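Local coordinates for putative large adhesion protein (Lap) involved in biofilm formation (PDB 6M8M) that binds glucose through a calcium-dependent PA14 domain of a large RTX adhesin that is probably involved in biofilm formation, at residues Glu41-Ala46 against Ala62-Asn67; Gly51-Asn56 against Ser111-Val116; Ser55-Val60 against Val178-Gly183. One frame throughout, in Å; residues are numbered along the deposited sequence.

Interaction 1 of 3, residues Glu41-Ala46 against Ala62-Asn67; sequences EYYAYA and AFIAAN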
ATOM      1  N   GLU A  41      -2.954   7.546  -1.093  1.00  4.92           N
ATOM      2  CA  GLU A  41      -2.085   8.675  -1.374  1.00  5.64           C
ATOM      3  C   GLU A  41      -0.920   8.202  -2.219  1.00  4.78           C
ATOM      4  O   GLU A  41      -0.312   7.162  -1.932  1.00  6.43           O
ATOM      5  CB  GLU A  41      -1.557   9.262  -0.068  1.00  7.15           C
ATOM      6  CG  GLU A  41      -2.645   9.919   0.760  1.00  8.86           C
ATOM      7  CD  GLU A  41      -2.199  10.238   2.171  1.00 15.11           C
ATOM      8  OE1 GLU A  41      -1.592  11.312   2.368  1.00 30.35           O
ATOM      9  OE2 GLU A  41      -2.442   9.419   3.084  1.00 14.52           O
ATOM     10  N   TYR A  42      -0.578   8.970  -3.239  1.00  5.00           N
ATOM     11  CA  TYR A  42       0.525   8.674  -4.149  1.00  4.40           C
ATOM     12  C   TYR A  42       1.546   9.798  -4.048  1.00  5.03           C
ATOM     13  O   TYR A  42       1.175  10.979  -4.122  1.00  6.04           O
ATOM     14  CB  TYR A  42       0.017   8.573  -5.589  1.00  4.88           C
ATOM     15  CG  TYR A  42       1.100   8.317  -6.601  1.00  5.41           C
ATOM     16  CD1 TYR A  42       1.789   9.363  -7.205  1.00  6.54           C
ATOM     17  CD2 TYR A  42       1.458   7.021  -6.946  1.00  6.34           C
ATOM     18  CE1 TYR A  42       2.796   9.117  -8.130  1.00  6.06           C
ATOM     19  CE2 TYR A  42       2.437   6.768  -7.875  1.00  6.00           C
ATOM     20  CZ  TYR A  42       3.114   7.813  -8.450  1.00  5.47           C
ATOM     21  OH  TYR A  42       4.074   7.520  -9.380  1.00  6.46           O
ATOM     22  N   TYR A  43       2.821   9.435  -3.917  1.00  5.14           N
ATOM     23  CA  TYR A  43       3.928  10.378  -3.837  1.00  5.16           C
ATOM     24  C   TYR A  43       4.937  10.060  -4.929  1.00  5.29           C
ATOM     25  O   TYR A  43       5.456   8.941  -5.008  1.00  6.21           O
ATOM     26  CB  TYR A  43       4.642  10.272  -2.488  1.00  5.56           C
ATOM     27  CG  TYR A  43       3.782  10.585  -1.303  1.00  6.29           C
ATOM     28  CD1 TYR A  43       2.883   9.664  -0.808  1.00  7.07           C
ATOM     29  CD2 TYR A  43       3.858  11.817  -0.677  1.00  7.28           C
ATOM     30  CE1 TYR A  43       2.073   9.976   0.285  1.00  8.19           C
ATOM     31  CE2 TYR A  43       3.074  12.129   0.385  1.00  9.75           C
ATOM     32  CZ  TYR A  43       2.182  11.220   0.862  1.00  9.00           C
ATOM     33  OH  TYR A  43       1.412  11.614   1.941  1.00 12.72           O
ATOM     34  N   ALA A  44       5.241  11.063  -5.742  1.00  5.22           N
ATOM     35  CA  ALA A  44       6.333  11.003  -6.700  1.00  6.16           C
ATOM     36  C   ALA A  44       7.629  11.298  -5.962  1.00  6.80           C
ATOM     37  O   ALA A  44       7.697  12.251  -5.181  1.00 10.93           O
ATOM     38  CB  ALA A  44       6.113  12.066  -7.768  1.00  7.01           C
ATOM     39  N   TYR A  45       8.636  10.467  -6.153  1.00  5.79           N
ATOM     40  CA  TYR A  45       9.939  10.669  -5.529  1.00  5.30           C
ATOM     41  C   TYR A  45      10.986  10.670  -6.629  1.00  6.42           C
ATOM     42  O   TYR A  45      11.046   9.738  -7.432  1.00  5.93           O
ATOM     43  CB  TYR A  45      10.206   9.562  -4.520  1.00  6.09           C
ATOM     44  CG  TYR A  45      11.551   9.637  -3.816  1.00  5.60           C
ATOM     45  CD1 TYR A  45      12.700   9.165  -4.428  1.00  6.38           C
ATOM     46  CD2 TYR A  45      11.664  10.138  -2.533  1.00  5.79           C
ATOM     47  CE1 TYR A  45      13.931   9.200  -3.781  1.00  5.71           C
ATOM     48  CE2 TYR A  45      12.891  10.175  -1.883  1.00  6.31           C
ATOM     49  CZ  TYR A  45      14.010   9.693  -2.510  1.00  5.34           C
ATOM     50  OH  TYR A  45      15.221   9.704  -1.834  1.00  6.11           O
ATOM     51  N   ALA A  46      11.792  11.727  -6.671  1.00  6.24           N
ATOM     52  CA  ALA A  46      12.805  11.923  -7.704  1.00  6.45           C
ATOM     53  C   ALA A  46      14.169  11.587  -7.124  1.00  6.69           C
ATOM     54  O   ALA A  46      14.735  12.366  -6.351  1.00  7.13           O
ATOM     55  CB  ALA A  46      12.776  13.368  -8.200  1.00  7.78           C
ATOM     56  N   ALA A  62       9.633   8.779   6.172  1.00  6.04           N
ATOM     57  CA  ALA A  62      10.118  10.141   6.368  1.00  6.55           C
ATOM     58  C   ALA A  62       9.726  11.026   5.202  1.00  6.92           C
ATOM     59  O   ALA A  62       9.383  12.200   5.396  1.00  7.03           O
ATOM     60  CB  ALA A  62      11.636  10.147   6.553  1.00  7.74           C
ATOM     61  N   PHE A  63       9.796  10.503   3.981  1.00  5.71           N
ATOM     62  CA  PHE A  63       9.378  11.302   2.836  1.00  6.17           C
ATOM     63  C   PHE A  63       7.881  11.593   2.904  1.00  5.94           C
ATOM     64  O   PHE A  63       7.438  12.738   2.695  1.00  7.24           O
ATOM     65  CB  PHE A  63       9.723  10.604   1.524  1.00  6.59           C
ATOM     66  CG  PHE A  63       9.561  11.493   0.332  1.00  6.20           C
ATOM     67  CD1 PHE A  63      10.532  12.429   0.015  1.00  6.88           C
ATOM     68  CD2 PHE A  63       8.431  11.420  -0.461  1.00  6.95           C
ATOM     69  CE1 PHE A  63      10.378  13.271  -1.067  1.00  7.78           C
ATOM     70  CE2 PHE A  63       8.285  12.249  -1.566  1.00  8.34           C
ATOM     71  CZ  PHE A  63       9.252  13.179  -1.855  1.00  8.16           C
ATOM     72  N   ILE A  64       7.078  10.572   3.209  1.00  5.53           N
ATOM     73  CA  ILE A  64       5.637  10.778   3.332  1.00  6.39           C
ATOM     74  C   ILE A  64       5.342  11.866   4.355  1.00  7.76           C
ATOM     75  O   ILE A  64       4.524  12.762   4.114  1.00  8.11           O
ATOM     76  CB  ILE A  64       4.942   9.464   3.725  1.00  6.05           C
ATOM     77  CG1 ILE A  64       4.981   8.442   2.591  1.00  6.41           C
ATOM     78  CG2 ILE A  64       3.520   9.737   4.187  1.00  8.26           C
ATOM     79  CD1 ILE A  64       4.588   7.050   3.032  1.00  6.81           C
ATOM     80  N   ALA A  65       5.988  11.801   5.516  1.00  7.16           N
ATOM     81  CA  ALA A  65       5.619  12.682   6.615  1.00  8.75           C
ATOM     82  C   ALA A  65       5.944  14.139   6.337  1.00 10.92           C
ATOM     83  O   ALA A  65       5.338  15.021   6.957  1.00 14.45           O
ATOM     84  CB  ALA A  65       6.317  12.239   7.904  1.00  9.38           C
ATOM     85  N   ALA A  66       6.871  14.411   5.433  1.00  9.28           N
ATOM     86  CA  ALA A  66       7.308  15.766   5.136  1.00 11.94           C
ATOM     87  C   ALA A  66       6.698  16.311   3.854  1.00 10.95           C
ATOM     88  O   ALA A  66       7.029  17.433   3.456  1.00 13.91           O
ATOM     89  CB  ALA A  66       8.839  15.799   5.040  1.00 14.38           C
ATOM     90  N   ASN A  67       5.816  15.561   3.195  1.00 10.87           N
ATOM     91  CA  ASN A  67       5.302  15.965   1.898  1.00 11.94           C
ATOM     92  C   ASN A  67       3.803  15.739   1.840  1.00 11.64           C
ATOM     93  O   ASN A  67       3.250  14.901   2.546  1.00 18.19           O
ATOM     94  CB  ASN A  67       5.971  15.180   0.766  1.00 12.71           C
ATOM     95  CG  ASN A  67       7.381  15.626   0.528  1.00 13.17           C
ATOM     96  OD1 ASN A  67       7.607  16.601  -0.192  1.00 15.65           O
ATOM     97  ND2 ASN A  67       8.347  14.948   1.139  1.00 11.17           N
TER
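Y43 and Y45 on strand 41-45 meet F63 and I64 on helix segment 62-66, whose axis comes within 10.0 Å of the strand axis at 108° between N-to-C directions. This is helix-on-sheet packing: in this adhesin's PA14 sugar-binding domain, the short helix 57-66 lies against the antiparallel sheet that contains strand 38-45. The aromatic centre is a T-shaped pair, in which Y45 turns its ring edge to the face of F63, with planes at 72° and centroids 4.9 Å apart. Y45 CD2 stands over the middle of the F63 ring, and its nearest atom there is F63 CD1 at 3.6 Å. With its CG anti to the backbone N (chi1 -169°), F63 extends toward the strand, where its rim also touches Y43 CB. Next to this pair, I64 meets the Y43 ring with both branches: I64 CG1 makes a CH-pi contact over one face, 4.2 Å from the ring centroid, while I64 CG2 packs 3.6 Å from Y43 OH. The phenolic oxygen of Y45 is hydrogen-bonded to G52 O, in the loop that leads into helix 57-66. N67 O approaches the edge of the Y43 ring at CE2, 3.5 Å away. The N67 amide folds back so that ND2 lies over the F63 face opposite Y45, and N67 ND2 gives F63 O a nearly straight 2.9 Å hydrogen bond within its own amide plane.

Interaction 2 of 3, residues Gly51-Asn56 against Ser111-Val116; sequences GGNLSN and SSDAIV. With CA (calcium ion), chain D.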
ATOM      1  N   GLY A  51      16.797  12.746  -2.830  1.00  7.51           N
ATOM      2  CA  GLY A  51      17.691  11.889  -2.100  1.00  7.17           C
ATOM      3  C   GLY A  51      18.046  10.624  -2.850  1.00  6.43           C
ATOM      4  O   GLY A  51      17.899  10.544  -4.067  1.00  7.56           O
ATOM      5  N   GLY A  52      18.522   9.625  -2.125  1.00  6.34           N
ATOM      6  CA  GLY A  52      18.966   8.393  -2.732  1.00  7.32           C
ATOM      7  C   GLY A  52      17.815   7.476  -3.101  1.00  5.32           C
ATOM      8  O   GLY A  52      16.632   7.759  -2.881  1.00  6.34           O
ATOM      9  N   ASN A  53      18.180   6.342  -3.687  1.00  5.93           N
ATOM     10  CA  ASN A  53      17.196   5.341  -4.069  1.00  5.10           C
ATOM     11  C   ASN A  53      16.309   4.978  -2.888  1.00  5.57           C
ATOM     12  O   ASN A  53      16.777   4.877  -1.755  1.00  6.21           O
ATOM     13  CB  ASN A  53      17.939   4.098  -4.547  1.00  5.56           C
ATOM     14  CG  ASN A  53      17.031   3.110  -5.224  1.00  4.84           C
ATOM     15  OD1 ASN A  53      15.991   3.477  -5.774  1.00  4.67           O
ATOM     16  ND2 ASN A  53      17.411   1.848  -5.192  1.00  5.56           N
ATOM     17  N   LEU A  54      15.022   4.785  -3.141  1.00  5.05           N
ATOM     18  CA  LEU A  54      14.150   4.268  -2.097  1.00  5.42           C
ATOM     19  C   LEU A  54      14.539   2.832  -1.796  1.00  4.85           C
ATOM     20  O   LEU A  54      14.655   2.007  -2.703  1.00  6.45           O
ATOM     21  CB  LEU A  54      12.692   4.323  -2.521  1.00  5.16           C
ATOM     22  CG  LEU A  54      12.141   5.737  -2.695  1.00  5.88           C
ATOM     23  CD1 LEU A  54      10.649   5.643  -3.030  1.00  6.07           C
ATOM     24  CD2 LEU A  54      12.349   6.611  -1.471  1.00  6.18           C
ATOM     25  N   SER A  55      14.730   2.523  -0.523  1.00  5.49           N
ATOM     26  CA  SER A  55      15.131   1.165  -0.177  1.00  5.85           C
ATOM     27  C   SER A  55      14.690   0.690   1.198  1.00  6.04           C
ATOM     28  O   SER A  55      14.943  -0.476   1.508  1.00  6.46           O
ATOM     29  CB  SER A  55      16.642   1.008  -0.286  1.00  9.00           C
ATOM     30  OG  SER A  55      17.255   1.770   0.730  1.00 11.90           O
ATOM     31  N   ASN A  56      14.056   1.509   2.036  1.00  6.07           N
ATOM     32  CA  ASN A  56      13.627   1.016   3.336  1.00  5.31           C
ATOM     33  C   ASN A  56      12.435   1.808   3.845  1.00  4.67           C
ATOM     34  O   ASN A  56      12.154   2.926   3.400  1.00  5.55           O
ATOM     35  CB  ASN A  56      14.764   0.957   4.370  1.00  6.59           C
ATOM     36  CG  ASN A  56      15.324   2.307   4.698  1.00  7.04           C
ATOM     37  OD1 ASN A  56      14.737   3.078   5.450  1.00  7.42           O
ATOM     38  ND2 ASN A  56      16.509   2.598   4.166  1.00 13.94           N
ATOM     39  N   SER A 111       8.125  10.370 -12.212  1.00  5.74           N
ATOM     40  CA  SER A 111       9.352  10.356 -11.437  1.00  6.07           C
ATOM     41  C   SER A 111      10.006   8.987 -11.510  1.00  5.48           C
ATOM     42  O   SER A 111       9.419   8.013 -11.983  1.00  5.87           O
ATOM     43  CB  SER A 111       9.083  10.722  -9.979  1.00  6.06           C
ATOM     44  OG  SER A 111       8.182   9.795  -9.380  1.00  6.41           O
ATOM     45  N   SER A 112      11.234   8.920 -10.995  1.00  5.51           N
ATOM     46  CA  SER A 112      12.000   7.679 -11.006  1.00  5.71           C
ATOM     47  C   SER A 112      11.422   6.644 -10.052  1.00  4.90           C
ATOM     48  O   SER A 112      11.436   5.442 -10.352  1.00  5.75           O
ATOM     49  CB  SER A 112      13.454   7.979 -10.635  1.00  5.28           C
ATOM     50  OG  SER A 112      13.559   8.541  -9.339  1.00  5.53           O
ATOM     51  N   ASP A 113      10.978   7.079  -8.876  1.00  4.46           N
ATOM     52  CA  ASP A 113      10.537   6.224  -7.788  1.00  4.47           C
ATOM     53  C   ASP A 113       9.130   6.657  -7.394  1.00  4.31           C
ATOM     54  O   ASP A 113       8.688   7.768  -7.695  1.00  5.25           O
ATOM     55  CB  ASP A 113      11.461   6.347  -6.572  1.00  4.82           C
ATOM     56  CG  ASP A 113      12.903   5.872  -6.829  1.00  4.95           C
ATOM     57  OD1 ASP A 113      13.537   6.295  -7.828  1.00  5.56           O
ATOM     58  OD2 ASP A 113      13.423   5.074  -6.019  1.00  5.10           O
ATOM     59  N   ALA A 114       8.428   5.817  -6.640  1.00  4.17           N
ATOM     60  CA  ALA A 114       7.057   6.148  -6.274  1.00  4.68           C
ATOM     61  C   ALA A 114       6.691   5.475  -4.966  1.00  3.83           C
ATOM     62  O   ALA A 114       7.167   4.386  -4.653  1.00  4.83           O
ATOM     63  CB  ALA A 114       6.092   5.716  -7.371  1.00  6.41           C
ATOM     64  N   ILE A 115       5.802   6.128  -4.221  1.00  4.27           N
ATOM     65  CA  ILE A 115       5.343   5.655  -2.921  1.00  4.79           C
ATOM     66  C   ILE A 115       3.824   5.683  -2.918  1.00  4.74           C
ATOM     67  O   ILE A 115       3.214   6.651  -3.397  1.00  5.22           O
ATOM     68  CB  ILE A 115       5.882   6.563  -1.796  1.00  5.01           C
ATOM     69  CG1 ILE A 115       7.409   6.481  -1.711  1.00  5.74           C
ATOM     70  CG2 ILE A 115       5.266   6.218  -0.457  1.00  6.08           C
ATOM     71  CD1 ILE A 115       8.048   7.631  -0.974  1.00  7.13           C
ATOM     72  N   VAL A 116       3.212   4.642  -2.343  1.00  4.35           N
ATOM     73  CA  VAL A 116       1.769   4.607  -2.121  1.00  5.14           C
ATOM     74  C   VAL A 116       1.523   4.392  -0.639  1.00  5.32           C
ATOM     75  O   VAL A 116       2.169   3.544  -0.008  1.00  6.18           O
ATOM     76  CB  VAL A 116       1.107   3.480  -2.936  1.00  5.32           C
ATOM     77  CG1 VAL A 116      -0.379   3.378  -2.614  1.00  8.13           C
ATOM     78  CG2 VAL A 116       1.337   3.689  -4.411  1.00  8.04           C
TER
HETATM   79 CA    CA D 303      15.199   4.526  -7.708  1.00  4.59          CA
HETATM   80  O   HOH W   1      16.671   2.726  -8.519  1.00  5.56           O
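N53 carries its CG anti to the backbone N (chi1 -168°), whereas D113 turns its CG beside the backbone N (chi1 -64°), and these torsions bring amide and carboxylate to the same calcium ion. In this PA14 domain the calcium site joins the loop before helix 57-66 to the start of strand 113-122. D113 chelates with both carboxylate oxygens, D113 OD1 at 2.4 Å and D113 OD2 at 2.5 Å from the metal, and N53 OD1 binds it at 2.3 Å. The amide and carboxylate planes stand 79° apart, nearly perpendicular. N53 OD1 and D113 OD2 are only 3.0 Å from each other, held there by the shared ion and not by a hydrogen bond. A water, Q47 OE1 and Q182 O bring the ligand atoms to six. The carboxylate has further support: S112 OG donates to D113 OD1 from its anti side, a second-shell bond that would help fix the rotation of the group. L54 N gives D113 OD2 a weak but fairly straight hydrogen bond, so this oxygen serves the loop backbone as well as the metal. Farther along the strand, toward I115, the contact turns apolar. The L54 side chain runs past D113 in the opposite direction, placing CG beside the carboxylate and CD1 near D113 CB, then meets I115 crosswise. Its branch faces the hydrophobic layer that also includes W180 and Y45. L54 CD1 lies 3.6 Å from I115 CG1.

Interaction 3 of 3, residues Ser55-Val60 against Val178-Gly183; sequences SNVAQV and VYWDQG. With CA (calcium ion), chain E; CA (calcium ion), chain D; BGC (beta-D-glucopyranose), chain B.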
ATOM      1  N   SER A  55      14.730   2.523  -0.523  1.00  5.49           N
ATOM      2  CA  SER A  55      15.131   1.165  -0.177  1.00  5.85           C
ATOM      3  C   SER A  55      14.690   0.690   1.198  1.00  6.04           C
ATOM      4  O   SER A  55      14.943  -0.476   1.508  1.00  6.46           O
ATOM      5  CB  SER A  55      16.642   1.008  -0.286  1.00  9.00           C
ATOM      6  OG  SER A  55      17.255   1.770   0.730  1.00 11.90           O
ATOM      7  N   ASN A  56      14.056   1.509   2.036  1.00  6.07           N
ATOM      8  CA  ASN A  56      13.627   1.016   3.336  1.00  5.31           C
ATOM      9  C   ASN A  56      12.435   1.808   3.845  1.00  4.67           C
ATOM     10  O   ASN A  56      12.154   2.926   3.400  1.00  5.55           O
ATOM     11  CB  ASN A  56      14.764   0.957   4.370  1.00  6.59           C
ATOM     12  CG  ASN A  56      15.324   2.307   4.698  1.00  7.04           C
ATOM     13  OD1 ASN A  56      14.737   3.078   5.450  1.00  7.42           O
ATOM     14  ND2 ASN A  56      16.509   2.598   4.166  1.00 13.94           N
ATOM     15  N   VAL A  57      11.734   1.190   4.791  1.00  4.99           N
ATOM     16  CA  VAL A  57      10.479   1.725   5.302  1.00  5.13           C
ATOM     17  C   VAL A  57      10.684   3.065   5.997  1.00  5.15           C
ATOM     18  O   VAL A  57       9.891   3.997   5.812  1.00  5.92           O
ATOM     19  CB  VAL A  57       9.808   0.712   6.250  1.00  5.17           C
ATOM     20  CG1 VAL A  57       8.614   1.346   6.963  1.00  7.55           C
ATOM     21  CG2 VAL A  57       9.373  -0.542   5.508  1.00  6.53           C
ATOM     22  N   ALA A  58      11.716   3.175   6.842  1.00  5.99           N
ATOM     23  CA  ALA A  58      11.893   4.423   7.580  1.00  7.06           C
ATOM     24  C   ALA A  58      12.121   5.590   6.629  1.00  5.52           C
ATOM     25  O   ALA A  58      11.602   6.690   6.843  1.00  6.30           O
ATOM     26  CB  ALA A  58      13.056   4.298   8.565  1.00  8.23           C
ATOM     27  N   GLN A  59      12.898   5.366   5.578  1.00  5.47           N
ATOM     28  CA  GLN A  59      13.150   6.398   4.580  1.00  5.88           C
ATOM     29  C   GLN A  59      11.865   6.807   3.872  1.00  6.00           C
ATOM     30  O   GLN A  59      11.599   8.000   3.656  1.00  6.27           O
ATOM     31  CB  GLN A  59      14.161   5.838   3.582  1.00  5.89           C
ATOM     32  CG  GLN A  59      14.448   6.678   2.378  1.00  6.71           C
ATOM     33  CD  GLN A  59      15.187   5.904   1.305  1.00  7.33           C
ATOM     34  OE1 GLN A  59      15.164   4.671   1.279  1.00  9.46           O
ATOM     35  NE2 GLN A  59      15.841   6.616   0.415  1.00  7.35           N
ATOM     36  N   VAL A  60      11.054   5.821   3.491  1.00  5.83           N
ATOM     37  CA  VAL A  60       9.786   6.089   2.820  1.00  5.19           C
ATOM     38  C   VAL A  60       8.844   6.851   3.742  1.00  5.84           C
ATOM     39  O   VAL A  60       8.208   7.830   3.339  1.00  6.16           O
ATOM     40  CB  VAL A  60       9.197   4.763   2.307  1.00  5.60           C
ATOM     41  CG1 VAL A  60       7.730   4.889   1.943  1.00  6.64           C
ATOM     42  CG2 VAL A  60      10.012   4.260   1.120  1.00  5.47           C
ATOM     43  N   VAL A 178       2.253   1.289   3.804  1.00  4.22           N
ATOM     44  CA  VAL A 178       3.138   2.044   2.924  1.00  4.43           C
ATOM     45  C   VAL A 178       3.812   1.048   1.990  1.00  4.44           C
ATOM     46  O   VAL A 178       4.095  -0.094   2.376  1.00  5.33           O
ATOM     47  CB  VAL A 178       4.162   2.924   3.665  1.00  5.80           C
ATOM     48  CG1 VAL A 178       3.456   3.937   4.561  1.00  7.70           C
ATOM     49  CG2 VAL A 178       5.141   2.086   4.438  1.00  8.42           C
ATOM     50  N   TYR A 179       4.070   1.484   0.768  1.00  3.95           N
ATOM     51  CA  TYR A 179       4.576   0.645  -0.313  1.00  4.18           C
ATOM     52  C   TYR A 179       5.422   1.543  -1.199  1.00  4.08           C
ATOM     53  O   TYR A 179       5.115   2.735  -1.347  1.00  4.38           O
ATOM     54  CB  TYR A 179       3.405   0.001  -1.125  1.00  4.82           C
ATOM     55  CG  TYR A 179       3.815  -0.356  -2.524  1.00  4.60           C
ATOM     56  CD1 TYR A 179       4.467  -1.543  -2.806  1.00  4.33           C
ATOM     57  CD2 TYR A 179       3.632   0.548  -3.556  1.00  5.65           C
ATOM     58  CE1 TYR A 179       4.908  -1.835  -4.086  1.00  4.98           C
ATOM     59  CE2 TYR A 179       4.072   0.277  -4.828  1.00  5.62           C
ATOM     60  CZ  TYR A 179       4.721  -0.906  -5.089  1.00  4.18           C
ATOM     61  OH  TYR A 179       5.173  -1.112  -6.358  1.00  5.32           O
ATOM     62  N   TRP A 180       6.467   0.987  -1.812  1.00  4.17           N
ATOM     63  CA  TRP A 180       7.221   1.768  -2.785  1.00  3.54           C
ATOM     64  C   TRP A 180       7.716   0.931  -3.945  1.00  3.67           C
ATOM     65  O   TRP A 180       7.871  -0.295  -3.860  1.00  4.13           O
ATOM     66  CB  TRP A 180       8.401   2.487  -2.135  1.00  4.27           C
ATOM     67  CG  TRP A 180       9.547   1.611  -1.727  1.00  4.39           C
ATOM     68  CD1 TRP A 180      10.648   1.323  -2.456  1.00  5.29           C
ATOM     69  CD2 TRP A 180       9.713   0.947  -0.472  1.00  4.39           C
ATOM     70  NE1 TRP A 180      11.493   0.514  -1.746  1.00  5.44           N
ATOM     71  CE2 TRP A 180      10.944   0.269  -0.521  1.00  5.35           C
ATOM     72  CE3 TRP A 180       8.935   0.854   0.691  1.00  4.77           C
ATOM     73  CZ2 TRP A 180      11.435  -0.476   0.554  1.00  5.83           C
ATOM     74  CZ3 TRP A 180       9.422   0.115   1.758  1.00  6.47           C
ATOM     75  CH2 TRP A 180      10.661  -0.541   1.680  1.00  6.59           C
ATOM     76  N   ASP A 181       7.976   1.655  -5.032  1.00  4.25           N
ATOM     77  CA  ASP A 181       8.729   1.166  -6.172  1.00  3.69           C
ATOM     78  C   ASP A 181      10.010   1.983  -6.288  1.00  4.43           C
ATOM     79  O   ASP A 181       9.957   3.213  -6.422  1.00  4.58           O
ATOM     80  CB  ASP A 181       7.929   1.290  -7.472  1.00  4.49           C
ATOM     81  CG  ASP A 181       8.753   0.889  -8.671  1.00  4.64           C
ATOM     82  OD1 ASP A 181       9.509  -0.087  -8.532  1.00  4.89           O
ATOM     83  OD2 ASP A 181       8.670   1.560  -9.725  1.00  5.30           O
ATOM     84  N   GLN A 182      11.158   1.305  -6.231  1.00  3.92           N
ATOM     85  CA  GLN A 182      12.448   1.941  -6.477  1.00  4.80           C
ATOM     86  C   GLN A 182      12.718   2.143  -7.958  1.00  4.28           C
ATOM     87  O   GLN A 182      13.654   2.876  -8.314  1.00  5.27           O
ATOM     88  CB  GLN A 182      13.584   1.099  -5.877  1.00  4.63           C
ATOM     89  CG  GLN A 182      13.820  -0.258  -6.521  1.00  5.11           C
ATOM     90  CD  GLN A 182      15.049  -0.351  -7.411  1.00  4.38           C
ATOM     91  OE1 GLN A 182      16.021   0.411  -7.302  1.00  5.02           O
ATOM     92  NE2 GLN A 182      15.019  -1.324  -8.297  1.00  6.05           N
ATOM     93  N   GLY A 183      11.934   1.518  -8.821  1.00  4.97           N
ATOM     94  CA  GLY A 183      12.126   1.554 -10.257  1.00  5.40           C
ATOM     95  C   GLY A 183      11.933   0.169 -10.836  1.00  5.17           C
ATOM     96  O   GLY A 183      11.944  -0.840 -10.134  1.00  5.18           O
TER
HETATM   97 CA    CA E 304      10.548  -2.144  -8.679  1.00  4.48          CA
HETATM   98 CA    CA D 303      15.199   4.526  -7.708  1.00  4.59          CA
HETATM   99  C2  BGC B 301      12.706  -4.432  -9.959  1.00  5.73           C
HETATM  100  C3  BGC B 301      12.976  -5.803 -10.486  1.00  7.97           C
HETATM  101  C4  BGC B 301      14.367  -6.257 -10.118  1.00  7.41           C
HETATM  102  C5  BGC B 301      14.570  -6.161  -8.613  1.00  8.26           C
HETATM  103  C6  BGC B 301      15.940  -6.551  -8.156  1.00  9.06           C
HETATM  104  C1  BGC B 301      12.940  -4.395  -8.459  1.00  5.97           C
HETATM  105  O1  BGC B 301      12.753  -3.134  -7.985  1.00  4.57           O
HETATM  106  O2  BGC B 301      11.357  -3.994 -10.175  1.00  5.81           O
HETATM  107  O3  BGC B 301      12.805  -5.826 -11.920  1.00 11.08           O
HETATM  108  O4  BGC B 301      14.541  -7.627 -10.479  1.00 12.34           O
HETATM  109  O5  BGC B 301      14.329  -4.788  -8.168  1.00  6.57           O
HETATM  110  O6  BGC B 301      16.934  -5.768  -8.767  1.00  8.81           O
HETATM  111  O   HOH W   1      16.671   2.726  -8.519  1.00  5.56           O
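Apolar packing carries the contact itself, and it centres on W180 of strand 174-181, whose indole packs against the first turn of helix 57-66. W180 places its CG between the backbone N and the carbonyl carbon (chi1 72°), the crowded position, which raises the ring toward V57 and V60. V60 CG2 packs 3.6 Å from W180 CE3, and N56 O lies over one face of the indole. V57 CG2 reaches W180 CZ3 at 3.8 Å, the two side chains crossing at about a right angle, and S55 C comes to 3.5 Å from W180 CZ2. V178, two residues earlier on the strand, touches both valines more loosely.

Hydrogen bonds shape the helix start. N56 is the N-cap: its OD1 accepts from Q59 N at 2.9 Å, while Q59 OE1 takes the backbone NH of S55 and, weakly, that of N56, forming a capping box.

Metal and sugar bonds gather at the end of the strand, the sugar site of this PA14 domain. D181 OD1 binds a calcium ion at 2.3 Å and also accepts from G183 N in an Asx turn, from well above the carboxylate plane. G183 O, D136, D137 and A185 add ligands, and the glucose closes the shell through its O1 and O2, so the sugar is held directly by the metal. Q182 NE2 donates to glucose O1 at 2.9 Å; its bend at chi2 turns the amide toward the sugar. Q182 O meanwhile binds the second calcium ion, and Q182 OE1 accepts from the water on that ion.

Helix 57-66 thus rests on strand 174-181, with I115 of the adjoining strand 113-122 packing against both V60 and W180, and Y179 turned to the other side of the sheet, against strand 186-194.

How the interactions relate
All three contacts are largely buried, and together they mount helix 57-66 and its leading loop on one antiparallel sheet. Interaction 1 joins the later turns of the helix to strand 38-45 and interaction 3 its first turn to strand 174-181; strand 113-122, used by interaction 2, runs between these two. I64 and V178 touch, linking interactions 1 and 3, while strand pairing through Y43 N and I115 O links 1 and 2. Interaction 1 is mainly aromatic and aliphatic packing, with no hydrogen bond assigned across its segments. Interactions 2 and 3 share S55 and N56, a calcium ion and its water: toward the loops their chemistry turns to calcium coordination, and interaction 3 extends to the bound glucose.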